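Local coordinates for BMC domain protein (Clostridiales bacterium 1_7_47FAA, PDB 4OLO), which builds hexamers that probably tile the shell of a glycyl-radical propanediol bacterial microcompartment, and can carry an iron-sulfur cluster, absent from this ligand-free structure, at residues Tyr3-Ser8 and Ala81-Ala86; Val46-Val51 and Ile72-Phe77. All coordinates share one frame; numbering follows the deposited sequence.

How the interactions relate
The two contacts show how a single sheet face is closed by two helices. Interaction 1 joins the outermost strand 2-7 to helix 80-95 and is only partly buried: a small aliphatic contact is bordered by a lysine-glutamate salt bridge on the more exposed side. Interaction 2 lies closer to the middle of the subunit, where helix 42-53 meets strand 73-78, and all its touching residues are buried and apolar in their side chains. The contacts meet where Val83 CG2 packs against the Ile76-Phe77 backbone, and strand 73-78 leads directly into helix 80-95. Both contacts therefore use aliphatic packing, but only the one at the sheet margin adds a charged pair.

Interaction 1: Tyr3-Ser8 and Ala81-Ala86; sequences YRIIKS and ASVEAA
Ile5 and Lys7, alternate residues of an edge strand, reach across to Val83 and Glu84 on a helix, one pair apolar and the other charged. This is a strand-helix contact of the BMC domain fold, in which helices pack on a four-stranded antiparallel sheet. Strand 3-7 and helix 81-86 run antiparallel, at 180°, with their axes 10.2 Å apart, a spacing bridged by side chains alone.

Ile5 carries the apolar half. Its CG1 branch swings opposite the backbone N (chi1 -170°) and continues extended, which brings CD1 to the helix as the leading atom. There it meets two neighbouring helix residues: CD1 of Ile5 is 3.7 Å from CG1 of Val83, the branch of that valine that touches the strand. The two side chains cross obliquely. The same CD1 also lies 3.7 Å from CG of Glu84, so the aliphatic stem of the glutamate extends the apolar surface, passing Ile5 at nearly a right angle. Val83 is buried and also touches Val58, which ties the contact to the far edge strand of the sheet.

Beyond this patch the chemistry changes. Lys7 does not start out facing the helix, but its extended chain carries the ammonium there, while the extended Glu84 brings its carboxylate to meet it. The chains cross roughly perpendicularly. Lys7 also packs on Thr80 at the start of the helix. On the other sheet face, Arg4 forms a salt bridge with Glu94 of the second subunit, which places this strand at a subunit interface. Within the lysine-glutamate pair, NZ of Lys7 comes 3.2 Å from OE1 of Glu84, on the syn side of the carboxylate and 26° out of its plane.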
ATOM      1  N   TYR B   3      -1.973   2.410 -21.277  1.00 61.62           N
ATOM      2  CA  TYR B   3      -3.127   2.789 -22.096  1.00 59.46           C
ATOM      3  C   TYR B   3      -3.780   1.562 -22.658  1.00 65.56           C
ATOM      4  O   TYR B   3      -3.101   0.714 -23.230  1.00 68.15           O
ATOM      5  CB  TYR B   3      -2.671   3.655 -23.294  1.00 60.28           C
ATOM      6  CG  TYR B   3      -1.985   4.952 -22.930  1.00 61.51           C
ATOM      7  CD1 TYR B   3      -0.627   4.979 -22.604  1.00 62.14           C
ATOM      8  CD2 TYR B   3      -2.674   6.167 -22.974  1.00 62.17           C
ATOM      9  CE1 TYR B   3       0.017   6.172 -22.294  1.00 59.63           C
ATOM     10  CE2 TYR B   3      -2.031   7.372 -22.695  1.00 63.55           C
ATOM     11  CZ  TYR B   3      -0.691   7.363 -22.335  1.00 68.86           C
ATOM     12  OH  TYR B   3      -0.065   8.547 -22.085  1.00 74.78           O
ATOM     13  N   ARG B   4      -5.104   1.476 -22.557  1.00 62.08           N
ATOM     14  CA  ARG B   4      -5.874   0.364 -23.126  1.00 62.18           C
ATOM     15  C   ARG B   4      -7.192   0.888 -23.616  1.00 67.36           C
ATOM     16  O   ARG B   4      -7.695   1.879 -23.098  1.00 67.30           O
ATOM     17  CB  ARG B   4      -6.124  -0.779 -22.101  1.00 60.12           C
ATOM     18  CG  ARG B   4      -4.872  -1.430 -21.502  1.00 66.08           C
ATOM     19  CD  ARG B   4      -4.135  -2.305 -22.499  1.00 77.30           C
ATOM     20  NE  ARG B   4      -4.814  -3.579 -22.675  1.00 90.08           N
ATOM     21  CZ  ARG B   4      -4.506  -4.666 -21.986  1.00100.83           C
ATOM     22  NH1 ARG B   4      -3.520  -4.638 -21.099  1.00 84.73           N
ATOM     23  NH2 ARG B   4      -5.177  -5.792 -22.181  1.00 89.39           N
ATOM     24  N   ILE B   5      -7.776   0.210 -24.584  1.00 65.40           N
ATOM     25  CA  ILE B   5      -9.106   0.540 -25.077  1.00 64.74           C
ATOM     26  C   ILE B   5      -9.965  -0.748 -25.058  1.00 68.70           C
ATOM     27  O   ILE B   5      -9.473  -1.819 -25.416  1.00 69.57           O
ATOM     28  CB  ILE B   5      -9.049   1.229 -26.488  1.00 67.97           C
ATOM     29  CG1 ILE B   5     -10.430   1.779 -26.878  1.00 68.02           C
ATOM     30  CG2 ILE B   5      -8.479   0.276 -27.575  1.00 71.37           C
ATOM     31  CD1 ILE B   5     -10.464   2.710 -28.046  1.00 78.50           C
ATOM     32  N   ILE B   6     -11.222  -0.643 -24.621  1.00 64.04           N
ATOM     33  CA  ILE B   6     -12.162  -1.765 -24.670  1.00 64.80           C
ATOM     34  C   ILE B   6     -13.256  -1.351 -25.668  1.00 68.27           C
ATOM     35  O   ILE B   6     -13.964  -0.380 -25.432  1.00 65.61           O
ATOM     36  CB  ILE B   6     -12.755  -2.163 -23.291  1.00 66.87           C
ATOM     37  CG1 ILE B   6     -11.685  -2.622 -22.304  1.00 66.47           C
ATOM     38  CG2 ILE B   6     -13.874  -3.199 -23.448  1.00 66.33           C
ATOM     39  CD1 ILE B   6     -12.153  -2.620 -20.818  1.00 70.94           C
ATOM     40  N   LYS B   7     -13.374  -2.084 -26.777  1.00 68.71           N
ATOM     41  CA  LYS B   7     -14.376  -1.848 -27.819  1.00 70.81           C
ATOM     42  C   LYS B   7     -15.609  -2.692 -27.559  1.00 78.36           C
ATOM     43  O   LYS B   7     -15.494  -3.881 -27.247  1.00 79.74           O
ATOM     44  CB  LYS B   7     -13.784  -2.103 -29.210  1.00 74.97           C
ATOM     45  CG  LYS B   7     -12.762  -1.038 -29.589  1.00 83.26           C
ATOM     46  CD  LYS B   7     -11.970  -1.373 -30.823  1.00 98.53           C
ATOM     47  CE  LYS B   7     -10.960  -0.286 -31.081  1.00112.85           C
ATOM     48  NZ  LYS B   7     -10.506  -0.271 -32.492  1.00126.51           N
ATOM     49  N   SER B   8     -16.786  -2.059 -27.642  1.00 76.80           N
ATOM     50  CA  SER B   8     -18.113  -2.653 -27.387  1.00 79.61           C
ATOM     51  C   SER B   8     -18.134  -3.306 -25.996  1.00 83.91           C
ATOM     52  O   SER B   8     -18.269  -4.525 -25.892  1.00 87.89           O
ATOM     53  CB  SER B   8     -18.516  -3.629 -28.494  1.00 85.56           C
ATOM     54  OG  SER B   8     -18.473  -2.985 -29.757  1.00 97.25           O
ATOM     55  N   ALA B  81     -13.989   6.455 -32.390  1.00 66.81           N
ATOM     56  CA  ALA B  81     -13.230   7.536 -33.009  1.00 66.65           C
ATOM     57  C   ALA B  81     -12.851   8.629 -32.020  1.00 70.67           C
ATOM     58  O   ALA B  81     -11.681   9.001 -31.969  1.00 70.67           O
ATOM     59  CB  ALA B  81     -13.984   8.103 -34.206  1.00 69.28           C
ATOM     60  N   SER B  82     -13.814   9.071 -31.181  1.00 66.84           N
ATOM     61  CA  SER B  82     -13.630  10.109 -30.149  1.00 64.55           C
ATOM     62  C   SER B  82     -12.725   9.626 -29.046  1.00 68.17           C
ATOM     63  O   SER B  82     -11.856  10.385 -28.595  1.00 68.83           O
ATOM     64  CB  SER B  82     -14.970  10.542 -29.572  1.00 65.98           C
ATOM     65  OG  SER B  82     -15.802  11.123 -30.574  1.00 67.82           O
ATOM     66  N   VAL B  83     -12.916   8.360 -28.605  1.00 62.48           N
ATOM     67  CA  VAL B  83     -12.103   7.750 -27.558  1.00 60.43           C
ATOM     68  C   VAL B  83     -10.626   7.629 -28.041  1.00 65.38           C
ATOM     69  O   VAL B  83      -9.721   8.080 -27.342  1.00 62.50           O
ATOM     70  CB  VAL B  83     -12.713   6.411 -27.048  1.00 63.42           C
ATOM     71  CG1 VAL B  83     -11.709   5.640 -26.178  1.00 62.00           C
ATOM     72  CG2 VAL B  83     -14.000   6.671 -26.281  1.00 62.66           C
ATOM     73  N   GLU B  84     -10.411   7.104 -29.271  1.00 63.79           N
ATOM     74  CA  GLU B  84      -9.079   6.971 -29.847  1.00 64.12           C
ATOM     75  C   GLU B  84      -8.392   8.329 -30.019  1.00 67.50           C
ATOM     76  O   GLU B  84      -7.215   8.459 -29.676  1.00 68.41           O
ATOM     77  CB  GLU B  84      -9.121   6.212 -31.164  1.00 67.99           C
ATOM     78  CG  GLU B  84      -9.381   4.733 -30.973  1.00 77.95           C
ATOM     79  CD  GLU B  84      -9.448   3.865 -32.213  1.00101.27           C
ATOM     80  OE1 GLU B  84      -9.321   2.631 -32.050  1.00102.37           O
ATOM     81  OE2 GLU B  84      -9.614   4.398 -33.335  1.00103.27           O
ATOM     82  N   ALA B  85      -9.134   9.347 -30.465  1.00 62.55           N
ATOM     83  CA  ALA B  85      -8.606  10.709 -30.646  1.00 61.71           C
ATOM     84  C   ALA B  85      -8.185  11.315 -29.302  1.00 66.77           C
ATOM     85  O   ALA B  85      -7.125  11.957 -29.251  1.00 67.93           O
ATOM     86  CB  ALA B  85      -9.634  11.594 -31.327  1.00 61.94           C
ATOM     87  N   ALA B  86      -9.007  11.105 -28.219  1.00 60.25           N
ATOM     88  CA  ALA B  86      -8.715  11.616 -26.887  1.00 58.63           C
ATOM     89  C   ALA B  86      -7.467  10.906 -26.321  1.00 65.51           C
ATOM     90  O   ALA B  86      -6.600  11.579 -25.764  1.00 67.31           O
ATOM     91  CB  ALA B  86      -9.918  11.455 -25.967  1.00 58.45           C
TER

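Interaction 2: Val46-Val51 and Ile72-Phe77; sequences VCAADV and ILLAIF
The flat group here is the Ala48-Ala49 peptide, and Leu74 lies over one of its faces, with no ring taking part. CD2 of Leu74 sits almost directly above the peptide nitrogen, 3.6 Å from Ala49 N, while CD1 rides at a similar height farther along, beyond Ala49 CA. The two alanine methyls complete the seat. CB of Ala48 rises on the same side of the peptide plane and meets CD2 of Leu74 at 3.9 Å; CB of Ala49, lying close to that plane, meets CD1 of Leu74 at 3.8 Å.

Leu74 reaches the helix because its CG is opposite the backbone N (chi1 -177°), which sends the forked end away from strand 73-77 and brings both methyls onto Ala48 and Ala49 of helix 46-51. Because the helix offers only methyls here, the leucine can rest on the helix backbone itself, and the CA atoms of Ala49 and Leu74 are 7.0 Å apart. The contact belongs to the interior of the BMC domain, where Ala48 also touches Ile90 of helix 80-95 and Leu74 touches Val60 and Ile38 of the flanking strands. Ala49 packs as well on Ile16 of the third subunit.

No hydrogen bond crosses between the segments. The helix and the sheet are therefore held together here by shape and by the burial of methyl groups.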
ATOM      1  N   VAL B  46      -4.375  13.239 -13.415  1.00 60.06           N
ATOM      2  CA  VAL B  46      -5.099  14.515 -13.269  1.00 59.48           C
ATOM      3  C   VAL B  46      -4.840  15.357 -14.538  1.00 63.71           C
ATOM      4  O   VAL B  46      -5.779  15.945 -15.078  1.00 63.11           O
ATOM      5  CB  VAL B  46      -4.768  15.279 -11.943  1.00 63.45           C
ATOM      6  CG1 VAL B  46      -5.416  16.656 -11.914  1.00 63.82           C
ATOM      7  CG2 VAL B  46      -5.197  14.478 -10.722  1.00 63.30           C
ATOM      8  N   CYS B  47      -3.594  15.321 -15.055  1.00 60.44           N
ATOM      9  CA  CYS B  47      -3.206  16.007 -16.286  1.00 60.37           C
ATOM     10  C   CYS B  47      -3.942  15.432 -17.488  1.00 62.96           C
ATOM     11  O   CYS B  47      -4.476  16.193 -18.302  1.00 62.25           O
ATOM     12  CB  CYS B  47      -1.695  15.959 -16.478  1.00 61.39           C
ATOM     13  SG  CYS B  47      -0.792  17.002 -15.320  1.00 68.49           S
ATOM     14  N   ALA B  48      -3.972  14.086 -17.579  1.00 58.24           N
ATOM     15  CA  ALA B  48      -4.652  13.315 -18.622  1.00 56.41           C
ATOM     16  C   ALA B  48      -6.164  13.615 -18.602  1.00 60.59           C
ATOM     17  O   ALA B  48      -6.762  13.827 -19.668  1.00 60.09           O
ATOM     18  CB  ALA B  48      -4.398  11.814 -18.410  1.00 55.83           C
ATOM     19  N   ALA B  49      -6.764  13.657 -17.382  1.00 58.31           N
ATOM     20  CA  ALA B  49      -8.196  13.947 -17.163  1.00 58.40           C
ATOM     21  C   ALA B  49      -8.543  15.273 -17.781  1.00 62.26           C
ATOM     22  O   ALA B  49      -9.591  15.370 -18.407  1.00 63.36           O
ATOM     23  CB  ALA B  49      -8.525  13.959 -15.673  1.00 59.96           C
ATOM     24  N   ASP B  50      -7.644  16.284 -17.664  1.00 58.97           N
ATOM     25  CA  ASP B  50      -7.888  17.605 -18.245  1.00 59.72           C
ATOM     26  C   ASP B  50      -7.950  17.585 -19.767  1.00 64.14           C
ATOM     27  O   ASP B  50      -8.811  18.238 -20.342  1.00 65.45           O
ATOM     28  CB  ASP B  50      -6.888  18.648 -17.737  1.00 63.06           C
ATOM     29  CG  ASP B  50      -7.339  20.065 -18.041  1.00 70.63           C
ATOM     30  OD1 ASP B  50      -8.354  20.502 -17.456  1.00 70.82           O
ATOM     31  OD2 ASP B  50      -6.676  20.736 -18.870  1.00 71.15           O
ATOM     32  N   VAL B  51      -7.052  16.817 -20.417  1.00 61.41           N
ATOM     33  CA  VAL B  51      -7.022  16.662 -21.876  1.00 60.30           C
ATOM     34  C   VAL B  51      -8.316  15.984 -22.336  1.00 64.05           C
ATOM     35  O   VAL B  51      -8.986  16.487 -23.240  1.00 67.25           O
ATOM     36  CB  VAL B  51      -5.754  15.910 -22.366  1.00 61.60           C
ATOM     37  CG1 VAL B  51      -5.788  15.736 -23.899  1.00 60.41           C
ATOM     38  CG2 VAL B  51      -4.483  16.632 -21.920  1.00 61.15           C
ATOM     39  N   ILE B  72      -7.445   5.491  -8.886  1.00103.88           N
ATOM     40  CA  ILE B  72      -6.629   4.378  -9.391  1.00101.99           C
ATOM     41  C   ILE B  72      -6.428   4.439 -10.924  1.00 97.95           C
ATOM     42  O   ILE B  72      -5.329   4.176 -11.427  1.00 99.12           O
ATOM     43  CB  ILE B  72      -7.254   3.010  -8.932  1.00106.97           C
ATOM     44  CG1 ILE B  72      -7.274   2.896  -7.393  1.00111.16           C
ATOM     45  CG2 ILE B  72      -6.540   1.796  -9.554  1.00107.49           C
ATOM     46  CD1 ILE B  72      -8.471   2.250  -6.865  1.00123.97           C
ATOM     47  N   LEU B  73      -7.494   4.784 -11.649  1.00 85.44           N
ATOM     48  CA  LEU B  73      -7.572   4.681 -13.086  1.00 79.70           C
ATOM     49  C   LEU B  73      -8.457   5.787 -13.645  1.00 76.47           C
ATOM     50  O   LEU B  73      -9.341   6.295 -12.956  1.00 76.78           O
ATOM     51  CB  LEU B  73      -8.249   3.301 -13.298  1.00 79.78           C
ATOM     52  CG  LEU B  73      -8.339   2.629 -14.632  1.00 82.43           C
ATOM     53  CD1 LEU B  73      -6.972   2.218 -15.130  1.00 81.83           C
ATOM     54  CD2 LEU B  73      -9.167   1.387 -14.497  1.00 85.03           C
ATOM     55  N   LEU B  74      -8.220   6.134 -14.899  1.00 67.37           N
ATOM     56  CA  LEU B  74      -8.998   7.121 -15.636  1.00 65.87           C
ATOM     57  C   LEU B  74      -9.711   6.380 -16.795  1.00 66.17           C
ATOM     58  O   LEU B  74      -9.066   5.653 -17.560  1.00 64.33           O
ATOM     59  CB  LEU B  74      -8.098   8.271 -16.151  1.00 64.92           C
ATOM     60  CG  LEU B  74      -8.802   9.414 -16.870  1.00 70.42           C
ATOM     61  CD1 LEU B  74      -9.514  10.332 -15.878  1.00 72.46           C
ATOM     62  CD2 LEU B  74      -7.836  10.203 -17.750  1.00 70.28           C
ATOM     63  N   ALA B  75     -11.046   6.490 -16.839  1.00 62.35           N
ATOM     64  CA  ALA B  75     -11.884   5.866 -17.862  1.00 61.84           C
ATOM     65  C   ALA B  75     -12.535   6.957 -18.709  1.00 67.21           C
ATOM     66  O   ALA B  75     -13.029   7.953 -18.170  1.00 66.18           O
ATOM     67  CB  ALA B  75     -12.931   4.981 -17.228  1.00 63.76           C
ATOM     68  N   ILE B  76     -12.457   6.795 -20.038  1.00 65.03           N
ATOM     69  CA  ILE B  76     -12.947   7.705 -21.083  1.00 65.45           C
ATOM     70  C   ILE B  76     -14.008   6.916 -21.868  1.00 68.05           C
ATOM     71  O   ILE B  76     -13.705   5.857 -22.420  1.00 69.35           O
ATOM     72  CB  ILE B  76     -11.726   8.115 -22.000  1.00 69.40           C
ATOM     73  CG1 ILE B  76     -10.663   8.973 -21.307  1.00 71.32           C
ATOM     74  CG2 ILE B  76     -12.105   8.693 -23.322  1.00 71.33           C
ATOM     75  CD1 ILE B  76     -11.172   9.860 -20.208  1.00 92.06           C
ATOM     76  N   PHE B  77     -15.222   7.430 -21.937  1.00 62.46           N
ATOM     77  CA  PHE B  77     -16.339   6.767 -22.615  1.00 62.19           C
ATOM     78  C   PHE B  77     -16.835   7.572 -23.823  1.00 65.87           C
ATOM     79  O   PHE B  77     -16.960   8.795 -23.748  1.00 64.44           O
ATOM     80  CB  PHE B  77     -17.528   6.624 -21.635  1.00 65.14           C
ATOM     81  CG  PHE B  77     -17.262   5.850 -20.372  1.00 66.88           C
ATOM     82  CD1 PHE B  77     -16.674   6.469 -19.268  1.00 68.65           C
ATOM     83  CD2 PHE B  77     -17.644   4.512 -20.263  1.00 70.95           C
ATOM     84  CE1 PHE B  77     -16.435   5.753 -18.093  1.00 70.21           C
ATOM     85  CE2 PHE B  77     -17.412   3.792 -19.074  1.00 74.22           C
ATOM     86  CZ  PHE B  77     -16.807   4.419 -17.999  1.00 71.17           C
TER